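Local coordinates for putative diflavin flavoprotein A 3 (Synechocystis sp., PDB 6H0C) that probably passes electrons from NADH to oxygen, reducing it to water; this piece is its flavodiiron core, a metallo-beta-lactamase-like domain followed by a flavodoxin-like domain, at residues S19-L25 / P55-F59; Y31-T37 / A176-G180. One frame throughout, in Å; residues are numbered along the deposited sequence. Where two conformers were deposited one is given.

Contact 1. Residues S19-L25 / P55-F59; sequences SRTWDRL and PGESF
The Phe59 ring lies with one face against the CB of Ser19. That carbon sits 3.8 Å from the ring centroid, 23° off the ring normal, which makes a CH-pi contact. It is offset toward the rim, nearest CG and CD1. The other face is met from within 55-59 by CB of Ser58, again offset toward the rim. Thr21, two residues further along the strand 14-21, meets the ring differently. Its CG2 lies in the ring plane, 3.9 Å from Phe59 CZ, and the two side chains cross at about a right angle. The torsion of Thr21 divides its work: OG1 is anti to the backbone N (chi1 -177°) and donates a hydrogen bond to the backbone O of Asp23, 3.0 Å away, while the methyl meets Phe59. The carbonyl O of Arg20 also comes near the ring edge, at CE1. Leu25 lies in the loop after the strand. Its CD1 touches Ser58 CB at 3.6 Å and approaches Phe59 CZ more loosely at 4.4 Å.

Ser19 OG packs on CG of Pro55 at 3.6 Å. It also meets a water, which donates a hydrogen bond to Phe59 O. No direct hydrogen bond joins the two segments.

The contact lies in the metallo-beta-lactamase-like domain. It packs the end of strand 14-21 against the loop between strand 49-52 and helix 60-70. Phe63 of that helix touches both Ser19 and Pro55. Arg20 forms salt bridges with Asp4 and Asp181. The chemistry is thus mainly apolar: a buried phenyl ring is held mostly by carbon contacts, and a water makes a polar link between the segments.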
loop_
_atom_site.group_PDB
_atom_site.type_symbol
_atom_site.label_atom_id
_atom_site.label_comp_id
_atom_site.label_asym_id
_atom_site.label_seq_id
_atom_site.Cartn_x
_atom_site.Cartn_y
_atom_site.Cartn_z
ATOM N N SER A 19 9.041 -4.879 14.645
ATOM C CA SER A 19 9.294 -3.520 15.119
ATOM C C SER A 19 7.971 -2.924 15.578
ATOM O O SER A 19 7.055 -2.729 14.771
ATOM C CB SER A 19 9.927 -2.662 14.029
ATOM O OG SER A 19 11.180 -3.201 13.641
ATOM N N ARG A 20 7.862 -2.647 16.873
ATOM C CA ARG A 20 6.574 -2.277 17.437
ATOM C C ARG A 20 6.534 -0.820 17.865
ATOM O O ARG A 20 7.500 -0.306 18.431
ATOM C CB ARG A 20 6.240 -3.188 18.627
ATOM C CG ARG A 20 6.330 -4.682 18.318
ATOM C CD ARG A 20 5.781 -5.530 19.463
ATOM N NE ARG A 20 6.498 -5.281 20.709
ATOM C CZ ARG A 20 6.015 -5.551 21.917
ATOM N NH1 ARG A 20 4.802 -6.080 22.042
ATOM N NH2 ARG A 20 6.742 -5.289 23.000
ATOM N N THR A 21 5.414 -0.158 17.575
ATOM C CA THR A 21 5.143 1.173 18.113
ATOM C C THR A 21 3.731 1.199 18.702
ATOM O O THR A 21 2.775 0.746 18.070
ATOM C CB THR A 21 5.305 2.290 17.038
ATOM O OG1 THR A 21 5.096 3.569 17.644
ATOM C CG2 THR A 21 4.320 2.123 15.883
ATOM N N TRP A 22 3.602 1.697 19.927
ATOM C CA TRP A 22 2.292 1.758 20.566
ATOM C C TRP A 22 1.580 3.050 20.170
ATOM O O TRP A 22 0.356 3.136 20.216
ATOM C CB TRP A 22 2.420 1.639 22.090
ATOM C CG TRP A 22 2.538 0.206 22.557
ATOM C CD1 TRP A 22 1.510 -0.655 22.869
ATOM C CD2 TRP A 22 3.747 -0.536 22.741
ATOM N NE1 TRP A 22 2.015 -1.882 23.243
ATOM C CE2 TRP A 22 3.383 -1.834 23.172
ATOM C CE3 TRP A 22 5.102 -0.231 22.577
ATOM C CZ2 TRP A 22 4.327 -2.818 23.444
ATOM C CZ3 TRP A 22 6.043 -1.211 22.851
ATOM C CH2 TRP A 22 5.651 -2.488 23.282
ATOM N N ASP A 23 2.356 4.046 19.757
ATOM C CA ASP A 23 1.801 5.325 19.330
ATOM C C ASP A 23 1.649 5.413 17.818
ATOM O O ASP A 23 2.362 4.739 17.064
ATOM C CB ASP A 23 2.687 6.466 19.814
ATOM C CG ASP A 23 2.973 6.383 21.294
ATOM O OD1 ASP A 23 4.162 6.468 21.668
ATOM O OD2 ASP A 23 2.012 6.226 22.081
ATOM N N ARG A 24 0.717 6.247 17.374
ATOM C CA ARG A 24 0.633 6.577 15.960
ATOM C C ARG A 24 1.843 7.438 15.611
ATOM O O ARG A 24 2.184 8.370 16.350
ATOM C CB ARG A 24 -0.670 7.300 15.637
ATOM C CG ARG A 24 -0.805 7.689 14.180
ATOM C CD ARG A 24 -2.125 8.387 13.938
ATOM N NE ARG A 24 -2.302 9.488 14.881
ATOM C CZ ARG A 24 -3.311 10.352 14.849
ATOM N NH1 ARG A 24 -4.256 10.249 13.919
ATOM N NH2 ARG A 24 -3.372 11.321 15.751
ATOM N N LEU A 25 2.506 7.116 14.503
ATOM C CA LEU A 25 3.707 7.845 14.118
ATOM C C LEU A 25 3.487 8.737 12.883
ATOM O O LEU A 25 4.196 9.730 12.703
ATOM C CB LEU A 25 4.868 6.866 13.878
ATOM C CG LEU A 25 5.340 6.043 15.090
ATOM C CD1 LEU A 25 6.659 5.323 14.810
ATOM C CD2 LEU A 25 5.451 6.894 16.345
ATOM N N PRO A 55 12.184 -2.772 8.240
ATOM C CA PRO A 55 11.193 -1.724 8.537
ATOM C C PRO A 55 11.624 -0.334 8.036
ATOM O O PRO A 55 12.773 -0.159 7.631
ATOM C CB PRO A 55 11.108 -1.753 10.066
ATOM C CG PRO A 55 12.501 -2.181 10.491
ATOM C CD PRO A 55 12.991 -3.141 9.416
ATOM N N GLY A 56 10.717 0.635 8.071
ATOM C CA GLY A 56 11.015 1.979 7.607
ATOM C C GLY A 56 11.787 2.879 8.566
ATOM O O GLY A 56 12.298 2.423 9.590
ATOM N N GLU A 57 11.839 4.170 8.227
ATOM C CA GLU A 57 12.706 5.153 8.892
ATOM C C GLU A 57 12.534 5.255 10.401
ATOM O O GLU A 57 13.512 5.475 11.115
ATOM C CB GLU A 57 12.490 6.553 8.304
ATOM C CG GLU A 57 12.504 6.637 6.789
ATOM C CD GLU A 57 12.590 8.075 6.284
ATOM O OE1 GLU A 57 13.469 8.819 6.778
ATOM O OE2 GLU A 57 11.782 8.455 5.400
ATOM N N SER A 58 11.300 5.132 10.887
ATOM C CA SER A 58 11.039 5.235 12.327
ATOM C C SER A 58 11.744 4.134 13.099
ATOM O O SER A 58 11.930 4.248 14.304
ATOM C CB SER A 58 9.541 5.155 12.629
ATOM O OG SER A 58 8.811 6.078 11.857
ATOM N N PHE A 59 12.117 3.062 12.400
ATOM C CA PHE A 59 12.561 1.838 13.056
ATOM C C PHE A 59 13.981 1.445 12.698
ATOM O O PHE A 59 14.536 0.507 13.284
ATOM C CB PHE A 59 11.632 0.676 12.703
ATOM C CG PHE A 59 10.226 0.851 13.194
ATOM C CD1 PHE A 59 9.948 0.861 14.549
ATOM C CD2 PHE A 59 9.178 0.983 12.295
ATOM C CE1 PHE A 59 8.656 1.007 15.000
ATOM C CE2 PHE A 59 7.886 1.127 12.736
ATOM C CZ PHE A 59 7.622 1.142 14.090
HETATM O O HOH W 1 13.121 -1.293 15.191
#

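Contact 2. Residues Y31-T37 / A176-G180; sequences YGLQRGT and AHVCG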
loop_
_atom_site.group_PDB
_atom_site.type_symbol
_atom_site.label_atom_id
_atom_site.label_comp_id
_atom_site.label_asym_id
_atom_site.label_seq_id
_atom_site.Cartn_x
_atom_site.Cartn_y
_atom_site.Cartn_z
ATOM N N TYR A 31 -4.043 4.683 10.337
ATOM C CA TYR A 31 -3.688 4.626 11.761
ATOM C C TYR A 31 -4.767 5.277 12.632
ATOM O O TYR A 31 -4.543 5.552 13.811
ATOM C CB TYR A 31 -2.319 5.292 12.015
ATOM C CG TYR A 31 -1.220 4.669 11.189
ATOM C CD1 TYR A 31 -0.795 3.370 11.437
ATOM C CD2 TYR A 31 -0.628 5.364 10.140
ATOM C CE1 TYR A 31 0.198 2.773 10.665
ATOM C CE2 TYR A 31 0.364 4.778 9.361
ATOM C CZ TYR A 31 0.771 3.482 9.629
ATOM O OH TYR A 31 1.749 2.889 8.864
ATOM N N GLY A 32 -5.944 5.490 12.046
ATOM C CA GLY A 32 -7.018 6.225 12.693
ATOM C C GLY A 32 -7.524 5.693 14.024
ATOM O O GLY A 32 -7.978 6.469 14.859
ATOM N N LEU A 33 -7.458 4.381 14.227
ATOM C CA LEU A 33 -7.922 3.790 15.482
ATOM C C LEU A 33 -6.883 3.958 16.589
ATOM O O LEU A 33 -7.132 3.612 17.743
ATOM C CB LEU A 33 -8.264 2.306 15.289
ATOM C CG LEU A 33 -9.285 2.031 14.178
ATOM C CD1 LEU A 33 -9.667 0.564 14.118
ATOM C CD2 LEU A 33 -10.514 2.908 14.367
ATOM N N GLN A 34 -5.722 4.490 16.221
ATOM C CA GLN A 34 -4.628 4.763 17.157
ATOM C C GLN A 34 -4.370 3.628 18.141
ATOM O O GLN A 34 -4.318 3.843 19.351
ATOM C CB GLN A 34 -4.902 6.056 17.914
ATOM C CG GLN A 34 -5.074 7.242 16.986
ATOM C CD GLN A 34 -4.935 8.556 17.711
ATOM O OE1 GLN A 34 -4.116 8.690 18.619
ATOM N NE2 GLN A 34 -5.736 9.537 17.318
ATOM N N ARG A 35 -4.213 2.421 17.602
ATOM C CA ARG A 35 -3.936 1.229 18.396
ATOM C C ARG A 35 -2.482 0.784 18.218
ATOM O O ARG A 35 -2.124 -0.345 18.554
ATOM C CB ARG A 35 -4.884 0.086 18.010
ATOM C CG ARG A 35 -6.372 0.368 18.238
ATOM C CD ARG A 35 -7.168 -0.936 18.331
ATOM N NE ARG A 35 -6.640 -1.806 19.380
ATOM C CZ ARG A 35 -6.905 -3.104 19.494
ATOM N NH1 ARG A 35 -7.699 -3.699 18.620
ATOM N NH2 ARG A 35 -6.369 -3.809 20.482
ATOM N N GLY A 36 -1.652 1.681 17.696
ATOM C CA GLY A 36 -0.278 1.355 17.358
ATOM C C GLY A 36 -0.197 0.468 16.123
ATOM O O GLY A 36 -1.185 0.244 15.421
ATOM N N THR A 37 0.990 -0.045 15.846
ATOM C CA THR A 37 1.128 -1.038 14.795
ATOM C C THR A 37 2.460 -1.741 14.958
ATOM O O THR A 37 3.208 -1.474 15.908
ATOM C CB THR A 37 1.008 -0.405 13.386
ATOM O OG1 THR A 37 1.109 -1.429 12.395
ATOM C CG2 THR A 37 2.092 0.631 13.137
ATOM N N ALA A 176 -3.045 -5.858 9.971
ATOM C CA ALA A 176 -3.834 -4.999 10.831
ATOM C C ALA A 176 -2.903 -4.087 11.605
ATOM O O ALA A 176 -1.860 -4.527 12.082
ATOM C CB ALA A 176 -4.684 -5.817 11.771
ATOM N N HIS A 177 -3.271 -2.815 11.702
ATOM C CA HIS A 177 -2.457 -1.851 12.421
ATOM C C HIS A 177 -2.818 -1.895 13.888
ATOM O O HIS A 177 -3.662 -1.133 14.361
ATOM C CB HIS A 177 -2.636 -0.444 11.845
ATOM C CG HIS A 177 -1.924 -0.241 10.546
ATOM N ND1 HIS A 177 -0.575 -0.485 10.395
ATOM C CD2 HIS A 177 -2.371 0.169 9.334
ATOM C CE1 HIS A 177 -0.217 -0.221 9.150
ATOM N NE2 HIS A 177 -1.290 0.173 8.486
ATOM N N VAL A 178 -2.192 -2.823 14.599
ATOM C CA VAL A 178 -2.421 -2.966 16.029
ATOM C C VAL A 178 -1.178 -3.526 16.721
ATOM O O VAL A 178 -0.598 -4.531 16.292
ATOM C CB VAL A 178 -3.642 -3.871 16.327
ATOM C CG1 VAL A 178 -3.432 -5.254 15.746
ATOM C CG2 VAL A 178 -3.889 -3.949 17.819
ATOM N N CYS A 179 -0.770 -2.847 17.788
ATOM C CA CYS A 179 0.393 -3.246 18.553
ATOM C C CYS A 179 -0.054 -3.998 19.798
ATOM O O CYS A 179 -0.840 -3.495 20.597
ATOM C CB CYS A 179 1.228 -2.024 18.932
ATOM S SG CYS A 179 2.770 -2.436 19.755
ATOM N N GLY A 180 0.433 -5.219 19.944
ATOM C CA GLY A 180 0.109 -6.022 21.101
ATOM C C GLY A 180 1.278 -6.930 21.403
ATOM O O GLY A 180 2.252 -6.958 20.647
HETATM O O HOH W 2 -2.552 -1.139 21.307
#
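Tyr31 turns an edge toward the face of His177 in an edge-to-face aromatic pair within the metallo-beta-lactamase-like domain. The planes meet at 51°, well short of perpendicular, and the centroids are 4.4 Å apart. CE1 of Tyr31 does the touching. It lies over the centre of the imidazole, 3.4 Å from His177 ND1. Tyr31 also opens a type I beta turn that ends at Gln34.

Thr37 reaches the imidazole at its edge instead. Its OG1 lies in the ring plane and shares a 2.8 Å hydrogen bond with His177 ND1; either atom could be the donor. The two side chains run side by side and point the same way. The second torsion of His177 (chi2 -55°) turns ND1 to Thr37. Its NE2 is hydrogen-bonded to Glu30. Both ring nitrogens therefore have partners, which should hold the imidazole against rotation. The rings of His229 and Tyr198 also meet it.

Arg35 and Val178 lie alongside each other. In the conformer given here, one of two, the Arg35 chain bends at chi3, and CG2 of Val178 sits over the centre of the guanidinium face, 3.6 Å from Arg35 CZ. The charged end forms a salt bridge with Asp194 of helix 189-202. This gives the guanidinium an apolar contact on one face and an acidic partner at NH1.

CB of Cys179 packs on Thr37 O at 3.7 Å. The backbones join where Cys179 N donates to Arg35 O over 2.9 Å in a nearly straight bond of 174°. A water donates to the same Arg35 O and to Cys179 O, its oxygen 3.0 Å from the latter.

Contacts 1 and 2 are centred 11 Å apart in the metallo-beta-lactamase-like domain, on the same side of the chain's centre. Their segments alternate along the chain: 19-25, 31-37, 55-59, 176-180. Strands 14-21 and 37-45 are antiparallel neighbours in the seven-stranded sheet, and the loop joining them runs through both contacts. Thr21 O and Thr37 N, 3.0 Å apart, probably form a hydrogen bond across this pair. Arg20 NH1 probably makes another to Gly180 O, also at 3.0 Å. Together the contacts tie one end of this strand pair to the loop before helix 60-70 and to the loop before helix 189-202.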